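Local coordinates for protein AvrRxo1-ORF1 (Xanthomonas oryzae pv. oryzicola, PDB 4Z8T) that is a type III effector with a polynucleotide kinase domain that probably phosphorylates a nucleotide substrate, and binds the chaperone-like AvrRxo1-ORF2, at residues A[172-177]-A[235-240]; A[187-192]-A[208-213]; A[196-201]-A[311-316]. All coordinates share one frame; numbering follows the deposited sequence.

Interaction 1. Residues A[172-177]-A[235-240]; sequences LAKETG and PSLGNY
A sparse, partly buried side-chain contact joins Lys174, near the C-terminal end of helix 163-176, to Ser236 and Leu237, which lead into strand 238-245. It lies at the periphery of the P-loop kinase fold, at the ends of two inner strands: strand 179-185, following helix 163-176, runs parallel to strand 238-245 and pairs with it through backbone bonds. Lysine suits this place because its long aliphatic chain ends in an ammonium, so it can pass a leucine and still reach a carboxylate. The chain bends at chi2 (-67°) and then runs extended, which carries the ammonium across the gap although the nearest CA atoms, those of Lys174 and Leu237, are 8.0 Å apart. On the way CE of Lys174 passes CD1 of Leu237 at 4.1 Å, the two chains crossing at about a right angle. Leucine belongs on the inner side, where it also packs on Val180 and Phe231. The polar end is governed by Asp234, which forms a salt bridge with Lys174 and a hydrogen bond with Ser236, gathering both at one carboxylate. Behind Lys174 the helix closes in a Schellman motif, with Gly177 taking the positive phi of 70°. Just before, Thr176 OG1 donates to O of Leu172 at 2.8 Å.

Interaction 2. Residues A[187-192]-A[208-213]; sequences APLENS and PPYPVV
Two helix N-termini, those of helices 189-198 and 210-222, meet beside the loop that follows strand 66-71, and Val213 fills the join by touching both Leu189 and Ser192. Its CG1, set anti to the backbone N (chi1 -175°), does the work: it reaches CB of Ser192 at 3.6 Å and CD1 of Leu189 at 3.8 Å. The small serine lets the valine come close, while its OG hydrogen-bonds to O of Thr74. The other methyl of Leu189 goes to the tyrosine, CD2 lying 3.9 Å from OH of Tyr210, with the two side chains crossing at about a right angle. The loop holding Asn73, Thr74 and Thr76 has the sequence and shape of a Walker A P-loop, as expected of a zeta-toxin-like kinase, so this pair of helices packs directly against the probable phosphate-binding element. Val213 also takes part through its backbone, since Asn73 ND2 hydrogen-bonds to its O. Each helix starts right after a proline, Pro188 and Pro209; a proline, having no N-H, fits a cap position where no helical bond is asked of it. Val213 and Tyr210 are covered further by Leu326 and Trp322 of helix 322-331, and Pro209 packs against Trp97 of the AvrRxo1-ORF2 chain.

Interaction 3. Residues A[196-201]-A[311-316]; sequences VLQRKP and RAALEK. With SO4 (sulfate ion), chain E.
Van der Waals packing comes first: the small methyl of Ala313, on helix 304-315, sits against the end of helix 189-198, touching Leu197 and Gln198. The helices approach closely here, with the CA atoms of Gln198 and Ala313 only 5.1 Å apart, and alanine suits such a spot because a single CB suffices to fill it. That CB lies 3.5 Å from O of Leu197 and 3.6 Å from CG of Gln198, so it meets a carbonyl oxygen and the aliphatic part of a side chain; its apolar partner on Leu197 is CB. Beside it the two leucines touch by their branches, CD1 of Leu197 being 4.1 Å from CD2 of Leu314, with the side chains crossing at about a right angle. Trp322 of helix 322-331 packs on both leucines, and Ile294 and Leu297 add to the cover of Leu314.

Water supplies the polar link. One molecule donates to O of Leu197 at 2.7 Å and to O of Ala313 at 3.1 Å, bridging two acceptors that could not bond to each other.

The ionic part belongs to Arg199, which points away from helix 304-315. Its chain runs extended from CG to NE and sets the guanidinium edge-on to a sulfate ion, with sulfur in the guanidinium plane. NH1 donates to sulfate O4 at 2.9 Å in a nearly straight bond (167°), and NH2 to O1 at 3.1 Å in a weak, bent one (138°). The same sulfate accepts a bond from Ala75 N, and Arg199 NH1 also bonds to Pro206 O.

Because the sulfate sits on a backbone amide of the P-loop-like segment, it may mark a phosphate position. Arginine's planar, two-pronged edge is well suited to such an anion, consistent with Arg199 lining a phosphate-binding pocket, while Leu197, two residues earlier, is buried between helices 304-315 and 322-331.

In the fold
Interactions 2 and 3 share helix 189-198, at its start and its end, and touch through Val196, which packs against Pro208 and Val213; their centres are about 13 Å apart. Both are buried and mainly apolar, and Trp322 and Leu326 of helix 322-331 contribute to each. Interaction 3 adds a water bridge and an arginine turned to an anion. Interaction 1 lies on the opposite side of the chain's centre from the other two, its centre about 30 Å from that of interaction 2, and is partly buried, with polar groups gathered at Asp234 over a single leucine contact. Along the sequence, interaction 2 is nested within the loop closed by interaction 1, whereas interaction 3 alternates with both.

Interaction 1. Residues A[172-177]-A[235-240]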
ATOM      1  N   LEU A 172      16.157  31.483   8.572  1.00 21.13           N
ATOM      2  CA  LEU A 172      17.094  32.251   7.764  1.00 20.51           C
ATOM      3  C   LEU A 172      16.357  33.255   6.888  1.00 21.62           C
ATOM      4  O   LEU A 172      16.760  34.409   6.790  1.00 21.51           O
ATOM      5  CB  LEU A 172      17.944  31.318   6.891  1.00 21.96           C
ATOM      6  CG  LEU A 172      19.131  31.953   6.161  1.00 27.97           C
ATOM      7  CD1 LEU A 172      20.289  30.961   6.095  1.00 32.86           C
ATOM      8  CD2 LEU A 172      18.755  32.401   4.769  1.00 27.98           C
ATOM      9  N   ALA A 173      15.274  32.817   6.248  1.00 19.04           N
ATOM     10  CA  ALA A 173      14.504  33.711   5.404  1.00 19.76           C
ATOM     11  C   ALA A 173      13.913  34.873   6.211  1.00 20.31           C
ATOM     12  O   ALA A 173      14.033  36.040   5.824  1.00 21.03           O
ATOM     13  CB  ALA A 173      13.414  32.949   4.686  1.00 20.40           C
ATOM     14  N   LYS A 174      13.297  34.548   7.339  1.00 22.49           N
ATOM     15  CA  LYS A 174      12.705  35.567   8.202  1.00 22.32           C
ATOM     16  C   LYS A 174      13.736  36.595   8.660  1.00 24.35           C
ATOM     17  O   LYS A 174      13.475  37.802   8.636  1.00 26.26           O
ATOM     18  CB  LYS A 174      12.046  34.913   9.419  1.00 25.76           C
ATOM     19  CG  LYS A 174      10.773  34.120   9.098  1.00 28.79           C
ATOM     20  CD  LYS A 174       9.642  35.033   8.646  1.00 30.29           C
ATOM     21  CE  LYS A 174       8.331  34.278   8.508  1.00 30.37           C
ATOM     22  NZ  LYS A 174       7.243  35.193   8.023  1.00 32.41           N
ATOM     23  N   GLU A 175      14.909  36.119   9.062  1.00 23.19           N
ATOM     24  CA  GLU A 175      15.947  37.010   9.577  1.00 23.41           C
ATOM     25  C   GLU A 175      16.574  37.902   8.516  1.00 26.12           C
ATOM     26  O   GLU A 175      17.121  38.958   8.830  1.00 29.18           O
ATOM     27  CB  GLU A 175      17.038  36.206  10.291  1.00 27.58           C
ATOM     28  CG  GLU A 175      16.575  35.567  11.593  1.00 32.13           C
ATOM     29  CD  GLU A 175      17.647  34.703  12.233  1.00 35.20           C
ATOM     30  OE1 GLU A 175      18.711  34.509  11.610  1.00 42.19           O
ATOM     31  OE2 GLU A 175      17.429  34.210  13.359  1.00 40.00           O
ATOM     32  N   THR A 176      16.506  37.472   7.258  1.00 23.40           N
ATOM     33  CA  THR A 176      17.162  38.200   6.180  1.00 22.52           C
ATOM     34  C   THR A 176      16.180  38.887   5.251  1.00 23.37           C
ATOM     35  O   THR A 176      16.586  39.465   4.248  1.00 28.22           O
ATOM     36  CB  THR A 176      18.087  37.289   5.350  1.00 24.90           C
ATOM     37  OG1 THR A 176      17.312  36.221   4.782  1.00 22.41           O
ATOM     38  CG2 THR A 176      19.183  36.708   6.220  1.00 27.02           C
ATOM     39  N   GLY A 177      14.893  38.830   5.581  1.00 22.43           N
ATOM     40  CA  GLY A 177      13.885  39.517   4.798  1.00 23.39           C
ATOM     41  C   GLY A 177      13.666  38.889   3.433  1.00 24.10           C
ATOM     42  O   GLY A 177      13.382  39.589   2.460  1.00 25.97           O
ATOM     43  N   PRO A 235       0.728  33.026   5.557  1.00 23.19           N
ATOM     44  CA  PRO A 235       0.679  33.443   4.146  1.00 26.33           C
ATOM     45  C   PRO A 235       1.859  34.326   3.752  1.00 28.33           C
ATOM     46  O   PRO A 235       2.254  34.343   2.582  1.00 30.45           O
ATOM     47  CB  PRO A 235      -0.613  34.256   4.066  1.00 30.22           C
ATOM     48  CG  PRO A 235      -1.448  33.741   5.188  1.00 28.20           C
ATOM     49  CD  PRO A 235      -0.503  33.373   6.288  1.00 26.96           C
ATOM     50  N   SER A 236       2.418  35.052   4.713  1.00 23.24           N
ATOM     51  CA  SER A 236       3.513  35.969   4.417  1.00 24.94           C
ATOM     52  C   SER A 236       4.832  35.229   4.206  1.00 24.73           C
ATOM     53  O   SER A 236       5.814  35.834   3.773  1.00 26.09           O
ATOM     54  CB  SER A 236       3.672  37.004   5.531  1.00 27.39           C
ATOM     55  OG  SER A 236       4.294  36.436   6.670  1.00 32.47           O
ATOM     56  N   LEU A 237       4.859  33.926   4.500  1.00 20.29           N
ATOM     57  CA  LEU A 237       6.103  33.171   4.419  1.00 19.71           C
ATOM     58  C   LEU A 237       6.579  33.081   2.972  1.00 19.77           C
ATOM     59  O   LEU A 237       7.784  33.189   2.691  1.00 20.51           O
ATOM     60  CB  LEU A 237       5.911  31.757   4.978  1.00 20.28           C
ATOM     61  CG  LEU A 237       7.102  30.806   4.897  1.00 18.80           C
ATOM     62  CD1 LEU A 237       8.290  31.383   5.647  1.00 23.55           C
ATOM     63  CD2 LEU A 237       6.703  29.451   5.474  1.00 19.65           C
ATOM     64  N   GLY A 238       5.626  32.896   2.067  1.00 20.00           N
ATOM     65  CA  GLY A 238       5.930  32.693   0.661  1.00 19.47           C
ATOM     66  C   GLY A 238       4.932  31.735   0.044  1.00 22.37           C
ATOM     67  O   GLY A 238       3.773  31.690   0.448  1.00 22.94           O
ATOM     68  N   ASN A 239       5.371  30.940  -0.923  1.00 18.49           N
ATOM     69  CA  ASN A 239       4.451  30.030  -1.590  1.00 18.93           C
ATOM     70  C   ASN A 239       5.010  28.619  -1.609  1.00 17.48           C
ATOM     71  O   ASN A 239       6.221  28.433  -1.546  1.00 18.17           O
ATOM     72  CB  ASN A 239       4.162  30.505  -3.011  1.00 20.19           C
ATOM     73  CG  ASN A 239       3.501  31.870  -3.028  1.00 21.69           C
ATOM     74  OD1 ASN A 239       2.442  32.061  -2.432  1.00 23.68           O
ATOM     75  ND2 ASN A 239       4.154  32.839  -3.662  1.00 28.99           N
ATOM     76  N   TYR A 240       4.106  27.648  -1.691  1.00 16.27           N
ATOM     77  CA  TYR A 240       4.444  26.222  -1.667  1.00 15.68           C
ATOM     78  C   TYR A 240       3.724  25.503  -2.809  1.00 16.13           C
ATOM     79  O   TYR A 240       2.525  25.673  -3.004  1.00 14.85           O
ATOM     80  CB  TYR A 240       4.016  25.602  -0.328  1.00 16.29           C
ATOM     81  CG  TYR A 240       4.173  24.099  -0.291  1.00 14.31           C
ATOM     82  CD1 TYR A 240       3.161  23.265  -0.769  1.00 15.14           C
ATOM     83  CD2 TYR A 240       5.331  23.510   0.201  1.00 16.32           C
ATOM     84  CE1 TYR A 240       3.299  21.895  -0.764  1.00 14.53           C
ATOM     85  CE2 TYR A 240       5.476  22.122   0.221  1.00 14.27           C
ATOM     86  CZ  TYR A 240       4.452  21.326  -0.271  1.00 15.38           C
ATOM     87  OH  TYR A 240       4.582  19.952  -0.251  1.00 17.25           O
TER

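Interaction 2. Residues A[187-192]-A[208-213]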
ATOM      1  N   ALA A 187       8.731  11.510  -6.156  1.00 14.50           N
ATOM      2  CA  ALA A 187       8.586  10.375  -7.059  1.00 14.51           C
ATOM      3  C   ALA A 187       8.592   9.105  -6.228  1.00 15.60           C
ATOM      4  O   ALA A 187       9.131   9.085  -5.122  1.00 15.89           O
ATOM      5  CB  ALA A 187       9.727  10.350  -8.066  1.00 17.52           C
ATOM      6  N   PRO A 188       8.001   8.030  -6.757  1.00 15.81           N
ATOM      7  CA  PRO A 188       8.061   6.745  -6.062  1.00 18.05           C
ATOM      8  C   PRO A 188       9.510   6.344  -5.828  1.00 16.36           C
ATOM      9  O   PRO A 188      10.384   6.730  -6.614  1.00 16.42           O
ATOM     10  CB  PRO A 188       7.407   5.778  -7.058  1.00 21.04           C
ATOM     11  CG  PRO A 188       6.504   6.630  -7.876  1.00 22.84           C
ATOM     12  CD  PRO A 188       7.156   7.985  -7.965  1.00 16.98           C
ATOM     13  N   LEU A 189       9.755   5.590  -4.763  1.00 16.03           N
ATOM     14  CA  LEU A 189      11.113   5.197  -4.414  1.00 14.23           C
ATOM     15  C   LEU A 189      11.813   4.503  -5.566  1.00 15.11           C
ATOM     16  O   LEU A 189      12.977   4.772  -5.830  1.00 15.16           O
ATOM     17  CB  LEU A 189      11.103   4.301  -3.183  1.00 15.02           C
ATOM     18  CG  LEU A 189      12.436   3.705  -2.722  1.00 16.67           C
ATOM     19  CD1 LEU A 189      13.496   4.771  -2.512  1.00 16.59           C
ATOM     20  CD2 LEU A 189      12.207   2.941  -1.421  1.00 20.30           C
ATOM     21  N   GLU A 190      11.106   3.606  -6.240  1.00 18.20           N
ATOM     22  CA  GLU A 190      11.712   2.908  -7.365  1.00 17.98           C
ATOM     23  C   GLU A 190      12.166   3.868  -8.465  1.00 17.04           C
ATOM     24  O   GLU A 190      13.177   3.621  -9.148  1.00 17.33           O
ATOM     25  CB  GLU A 190      10.732   1.867  -7.915  1.00 21.02           C
ATOM     26  CG  GLU A 190      11.390   0.655  -8.500  1.00 29.91           C
ATOM     27  CD  GLU A 190      10.420  -0.506  -8.642  1.00 32.66           C
ATOM     28  OE1 GLU A 190       9.226  -0.252  -8.915  1.00 33.54           O
ATOM     29  OE2 GLU A 190      10.852  -1.668  -8.461  1.00 34.35           O
ATOM     30  N   ASN A 191      11.441   4.971  -8.644  1.00 17.46           N
ATOM     31  CA  ASN A 191      11.839   5.944  -9.657  1.00 17.87           C
ATOM     32  C   ASN A 191      13.158   6.586  -9.279  1.00 15.65           C
ATOM     33  O   ASN A 191      13.991   6.858 -10.130  1.00 16.89           O
ATOM     34  CB  ASN A 191      10.777   7.035  -9.853  1.00 17.95           C
ATOM     35  CG  ASN A 191       9.623   6.575 -10.715  1.00 20.55           C
ATOM     36  OD1 ASN A 191       9.366   5.369 -10.832  1.00 26.30           O
ATOM     37  ND2 ASN A 191       8.928   7.529 -11.340  1.00 19.97           N
ATOM     38  N   SER A 192      13.338   6.857  -7.992  1.00 14.39           N
ATOM     39  CA  SER A 192      14.603   7.412  -7.536  1.00 15.67           C
ATOM     40  C   SER A 192      15.730   6.418  -7.697  1.00 13.33           C
ATOM     41  O   SER A 192      16.837   6.803  -8.040  1.00 16.22           O
ATOM     42  CB  SER A 192      14.524   7.862  -6.071  1.00 15.09           C
ATOM     43  OG  SER A 192      13.758   9.057  -5.963  1.00 15.61           O
ATOM     44  N   PRO A 208      24.340   7.878  -4.767  1.00 18.30           N
ATOM     45  CA  PRO A 208      24.404   7.317  -3.415  1.00 17.07           C
ATOM     46  C   PRO A 208      23.969   5.865  -3.363  1.00 18.36           C
ATOM     47  O   PRO A 208      23.315   5.376  -4.299  1.00 18.70           O
ATOM     48  CB  PRO A 208      23.402   8.177  -2.634  1.00 18.41           C
ATOM     49  CG  PRO A 208      22.443   8.665  -3.659  1.00 19.62           C
ATOM     50  CD  PRO A 208      23.237   8.846  -4.919  1.00 18.04           C
ATOM     51  N   PRO A 209      24.331   5.174  -2.276  1.00 18.88           N
ATOM     52  CA  PRO A 209      23.886   3.795  -2.063  1.00 19.43           C
ATOM     53  C   PRO A 209      22.422   3.746  -1.632  1.00 19.23           C
ATOM     54  O   PRO A 209      21.826   4.795  -1.309  1.00 19.34           O
ATOM     55  CB  PRO A 209      24.798   3.309  -0.933  1.00 21.91           C
ATOM     56  CG  PRO A 209      25.119   4.546  -0.161  1.00 20.88           C
ATOM     57  CD  PRO A 209      25.237   5.633  -1.204  1.00 19.29           C
ATOM     58  N   TYR A 210      21.855   2.543  -1.644  1.00 18.62           N
ATOM     59  CA  TYR A 210      20.447   2.344  -1.342  1.00 19.04           C
ATOM     60  C   TYR A 210      19.938   3.010  -0.049  1.00 17.64           C
ATOM     61  O   TYR A 210      18.882   3.647  -0.077  1.00 16.56           O
ATOM     62  CB  TYR A 210      20.096   0.843  -1.343  1.00 20.34           C
ATOM     63  CG  TYR A 210      18.611   0.574  -1.219  1.00 18.19           C
ATOM     64  CD1 TYR A 210      17.995   0.530   0.021  1.00 20.38           C
ATOM     65  CD2 TYR A 210      17.834   0.352  -2.343  1.00 19.83           C
ATOM     66  CE1 TYR A 210      16.648   0.305   0.144  1.00 18.80           C
ATOM     67  CE2 TYR A 210      16.472   0.114  -2.228  1.00 21.34           C
ATOM     68  CZ  TYR A 210      15.893   0.093  -0.982  1.00 20.55           C
ATOM     69  OH  TYR A 210      14.543  -0.143  -0.845  1.00 24.54           O
ATOM     70  N   PRO A 211      20.634   2.823   1.093  1.00 18.54           N
ATOM     71  CA  PRO A 211      20.066   3.375   2.328  1.00 17.81           C
ATOM     72  C   PRO A 211      19.838   4.892   2.282  1.00 17.89           C
ATOM     73  O   PRO A 211      18.901   5.397   2.912  1.00 17.35           O
ATOM     74  CB  PRO A 211      21.124   3.036   3.385  1.00 22.23           C
ATOM     75  CG  PRO A 211      21.810   1.824   2.840  1.00 23.74           C
ATOM     76  CD  PRO A 211      21.884   2.080   1.357  1.00 20.52           C
ATOM     77  N   VAL A 212      20.684   5.609   1.556  1.00 16.32           N
ATOM     78  CA  VAL A 212      20.516   7.053   1.412  1.00 14.24           C
ATOM     79  C   VAL A 212      19.207   7.384   0.699  1.00 15.43           C
ATOM     80  O   VAL A 212      18.468   8.285   1.099  1.00 16.67           O
ATOM     81  CB  VAL A 212      21.705   7.645   0.638  1.00 16.01           C
ATOM     82  CG1 VAL A 212      21.467   9.121   0.270  1.00 17.68           C
ATOM     83  CG2 VAL A 212      22.992   7.492   1.466  1.00 18.11           C
ATOM     84  N   VAL A 213      18.928   6.661  -0.375  1.00 15.77           N
ATOM     85  CA  VAL A 213      17.733   6.933  -1.168  1.00 14.39           C
ATOM     86  C   VAL A 213      16.461   6.505  -0.433  1.00 15.27           C
ATOM     87  O   VAL A 213      15.448   7.219  -0.434  1.00 14.99           O
ATOM     88  CB  VAL A 213      17.846   6.250  -2.546  1.00 15.67           C
ATOM     89  CG1 VAL A 213      16.663   6.635  -3.435  1.00 16.71           C
ATOM     90  CG2 VAL A 213      19.163   6.659  -3.208  1.00 16.46           C
TER

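Interaction 3. Residues A[196-201]-A[311-316]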
ATOM      1  N   VAL A 196      19.006   7.059  -9.990  1.00 16.92           N
ATOM      2  CA  VAL A 196      20.385   7.015  -9.533  1.00 14.16           C
ATOM      3  C   VAL A 196      21.232   6.126 -10.455  1.00 15.95           C
ATOM      4  O   VAL A 196      22.350   6.493 -10.822  1.00 18.32           O
ATOM      5  CB  VAL A 196      20.472   6.539  -8.083  1.00 14.89           C
ATOM      6  CG1 VAL A 196      21.928   6.248  -7.704  1.00 16.75           C
ATOM      7  CG2 VAL A 196      19.912   7.628  -7.165  1.00 17.18           C
ATOM      8  N   LEU A 197      20.695   4.971 -10.831  1.00 16.90           N
ATOM      9  CA  LEU A 197      21.440   4.068 -11.722  1.00 16.89           C
ATOM     10  C   LEU A 197      21.705   4.681 -13.089  1.00 19.85           C
ATOM     11  O   LEU A 197      22.682   4.309 -13.745  1.00 23.09           O
ATOM     12  CB  LEU A 197      20.724   2.715 -11.878  1.00 18.95           C
ATOM     13  CG  LEU A 197      20.650   1.835 -10.623  1.00 18.33           C
ATOM     14  CD1 LEU A 197      19.991   0.498 -10.942  1.00 19.95           C
ATOM     15  CD2 LEU A 197      22.035   1.592  -9.997  1.00 20.02           C
ATOM     16  N   GLN A 198      20.852   5.616 -13.521  1.00 17.85           N
ATOM     17  CA  GLN A 198      21.043   6.304 -14.803  1.00 22.24           C
ATOM     18  C   GLN A 198      22.098   7.393 -14.763  1.00 23.53           C
ATOM     19  O   GLN A 198      22.603   7.805 -15.812  1.00 26.48           O
ATOM     20  CB  GLN A 198      19.736   6.935 -15.281  1.00 23.97           C
ATOM     21  CG  GLN A 198      18.733   5.922 -15.766  1.00 26.18           C
ATOM     22  CD  GLN A 198      17.397   6.544 -16.087  1.00 27.52           C
ATOM     23  OE1 GLN A 198      16.446   6.427 -15.311  1.00 32.38           O
ATOM     24  NE2 GLN A 198      17.311   7.211 -17.231  1.00 29.59           N
ATOM     25  N   ARG A 199      22.426   7.876 -13.567  1.00 21.16           N
ATOM     26  CA  ARG A 199      23.436   8.921 -13.453  1.00 20.36           C
ATOM     27  C   ARG A 199      24.801   8.326 -13.730  1.00 22.11           C
ATOM     28  O   ARG A 199      25.200   7.367 -13.087  1.00 24.08           O
ATOM     29  CB  ARG A 199      23.406   9.553 -12.056  1.00 20.75           C
ATOM     30  CG  ARG A 199      22.162  10.375 -11.834  1.00 19.77           C
ATOM     31  CD  ARG A 199      22.054  10.852 -10.398  1.00 19.59           C
ATOM     32  NE  ARG A 199      20.974  11.815 -10.278  1.00 20.97           N
ATOM     33  CZ  ARG A 199      20.694  12.492  -9.172  1.00 21.81           C
ATOM     34  NH1 ARG A 199      21.421  12.305  -8.085  1.00 23.94           N
ATOM     35  NH2 ARG A 199      19.685  13.356  -9.175  1.00 22.16           N
ATOM     36  N   LYS A 200      25.520   8.893 -14.691  1.00 26.80           N
ATOM     37  CA  LYS A 200      26.815   8.336 -15.042  1.00 30.50           C
ATOM     38  C   LYS A 200      27.939   9.011 -14.248  1.00 29.77           C
ATOM     39  O   LYS A 200      27.865  10.204 -13.960  1.00 31.13           O
ATOM     40  CB  LYS A 200      27.020   8.419 -16.557  1.00 34.74           C
ATOM     41  CG  LYS A 200      25.913   7.677 -17.309  1.00 36.07           C
ATOM     42  CD  LYS A 200      26.202   7.546 -18.796  1.00 42.57           C
ATOM     43  CE  LYS A 200      25.714   8.752 -19.587  1.00 42.89           C
ATOM     44  NZ  LYS A 200      24.347   8.541 -20.164  1.00 42.71           N
ATOM     45  N   PRO A 201      28.966   8.234 -13.865  1.00 29.09           N
ATOM     46  CA  PRO A 201      30.068   8.736 -13.033  1.00 31.57           C
ATOM     47  C   PRO A 201      30.817   9.892 -13.686  1.00 36.92           C
ATOM     48  O   PRO A 201      31.450  10.680 -12.983  1.00 38.27           O
ATOM     49  CB  PRO A 201      30.987   7.517 -12.893  1.00 33.35           C
ATOM     50  CG  PRO A 201      30.103   6.341 -13.129  1.00 34.04           C
ATOM     51  CD  PRO A 201      29.097   6.794 -14.143  1.00 31.06           C
ATOM     52  N   ARG A 311      16.466   1.594 -19.562  1.00 22.60           N
ATOM     53  CA  ARG A 311      16.752   0.219 -19.930  1.00 25.29           C
ATOM     54  C   ARG A 311      18.233  -0.102 -19.800  1.00 21.59           C
ATOM     55  O   ARG A 311      18.620  -1.079 -19.164  1.00 24.60           O
ATOM     56  CB  ARG A 311      16.301   0.027 -21.382  1.00 26.07           C
ATOM     57  CG  ARG A 311      16.498  -1.325 -21.950  1.00 30.52           C
ATOM     58  CD  ARG A 311      15.532  -1.519 -23.105  1.00 28.27           C
ATOM     59  NE  ARG A 311      15.938  -0.877 -24.359  1.00 30.88           N
ATOM     60  CZ  ARG A 311      15.287   0.124 -24.963  1.00 28.50           C
ATOM     61  NH1 ARG A 311      14.186   0.652 -24.435  1.00 27.39           N
ATOM     62  NH2 ARG A 311      15.743   0.604 -26.113  1.00 29.16           N
ATOM     63  N   ALA A 312      19.068   0.743 -20.390  1.00 20.95           N
ATOM     64  CA  ALA A 312      20.506   0.513 -20.359  1.00 24.08           C
ATOM     65  C   ALA A 312      21.091   0.549 -18.953  1.00 24.28           C
ATOM     66  O   ALA A 312      21.980  -0.234 -18.619  1.00 25.60           O
ATOM     67  CB  ALA A 312      21.205   1.506 -21.250  1.00 26.03           C
ATOM     68  N   ALA A 313      20.598   1.467 -18.125  1.00 21.48           N
ATOM     69  CA  ALA A 313      21.090   1.565 -16.755  1.00 25.84           C
ATOM     70  C   ALA A 313      20.757   0.311 -15.947  1.00 24.21           C
ATOM     71  O   ALA A 313      21.574  -0.154 -15.157  1.00 28.52           O
ATOM     72  CB  ALA A 313      20.527   2.794 -16.088  1.00 23.30           C
ATOM     73  N   LEU A 314      19.546  -0.212 -16.130  1.00 21.94           N
ATOM     74  CA  LEU A 314      19.092  -1.387 -15.397  1.00 21.92           C
ATOM     75  C   LEU A 314      19.796  -2.651 -15.873  1.00 24.36           C
ATOM     76  O   LEU A 314      20.168  -3.491 -15.062  1.00 26.13           O
ATOM     77  CB  LEU A 314      17.580  -1.557 -15.527  1.00 22.38           C
ATOM     78  CG  LEU A 314      16.722  -0.509 -14.813  1.00 22.88           C
ATOM     79  CD1 LEU A 314      15.255  -0.622 -15.196  1.00 24.98           C
ATOM     80  CD2 LEU A 314      16.881  -0.684 -13.317  1.00 27.37           C
ATOM     81  N   GLU A 315      19.974  -2.781 -17.183  1.00 24.91           N
ATOM     82  CA  GLU A 315      20.573  -3.999 -17.738  1.00 30.23           C
ATOM     83  C   GLU A 315      21.997  -4.206 -17.227  1.00 30.51           C
ATOM     84  O   GLU A 315      22.436  -5.348 -17.043  1.00 29.92           O
ATOM     85  CB  GLU A 315      20.542  -3.987 -19.273  1.00 27.19           C
ATOM     86  CG  GLU A 315      19.146  -4.050 -19.896  1.00 31.38           C
ATOM     87  CD  GLU A 315      18.530  -5.444 -19.873  1.00 37.72           C
ATOM     88  OE1 GLU A 315      19.190  -6.389 -19.386  1.00 39.85           O
ATOM     89  OE2 GLU A 315      17.383  -5.596 -20.354  1.00 40.84           O
ATOM     90  N   LYS A 316      22.697  -3.104 -16.967  1.00 27.59           N
ATOM     91  CA  LYS A 316      24.055  -3.161 -16.433  1.00 27.30           C
ATOM     92  C   LYS A 316      24.107  -3.887 -15.091  1.00 32.30           C
ATOM     93  O   LYS A 316      25.131  -4.468 -14.729  1.00 32.65           O
ATOM     94  CB  LYS A 316      24.650  -1.749 -16.332  1.00 33.12           C
ATOM     95  CG  LYS A 316      24.789  -1.076 -17.693  1.00 36.09           C
ATOM     96  CD  LYS A 316      25.394   0.328 -17.653  1.00 36.51           C
ATOM     97  CE  LYS A 316      25.457   0.918 -19.073  1.00 40.12           C
ATOM     98  NZ  LYS A 316      25.871   2.359 -19.116  1.00 40.81           N
TER
HETATM   99  S   SO4 E 503      19.702  15.148  -6.104  1.00 26.54           S
HETATM  100  O1  SO4 E 503      20.077  15.861  -7.326  1.00 33.79           O
HETATM  101  O2  SO4 E 503      18.272  14.863  -6.183  1.00 30.97           O
HETATM  102  O3  SO4 E 503      19.957  16.042  -4.972  1.00 36.60           O
HETATM  103  O4  SO4 E 503      20.515  13.948  -5.924  1.00 27.02           O
HETATM  104  O   HOH W   1      23.700   1.946 -14.505  1.00 31.52           O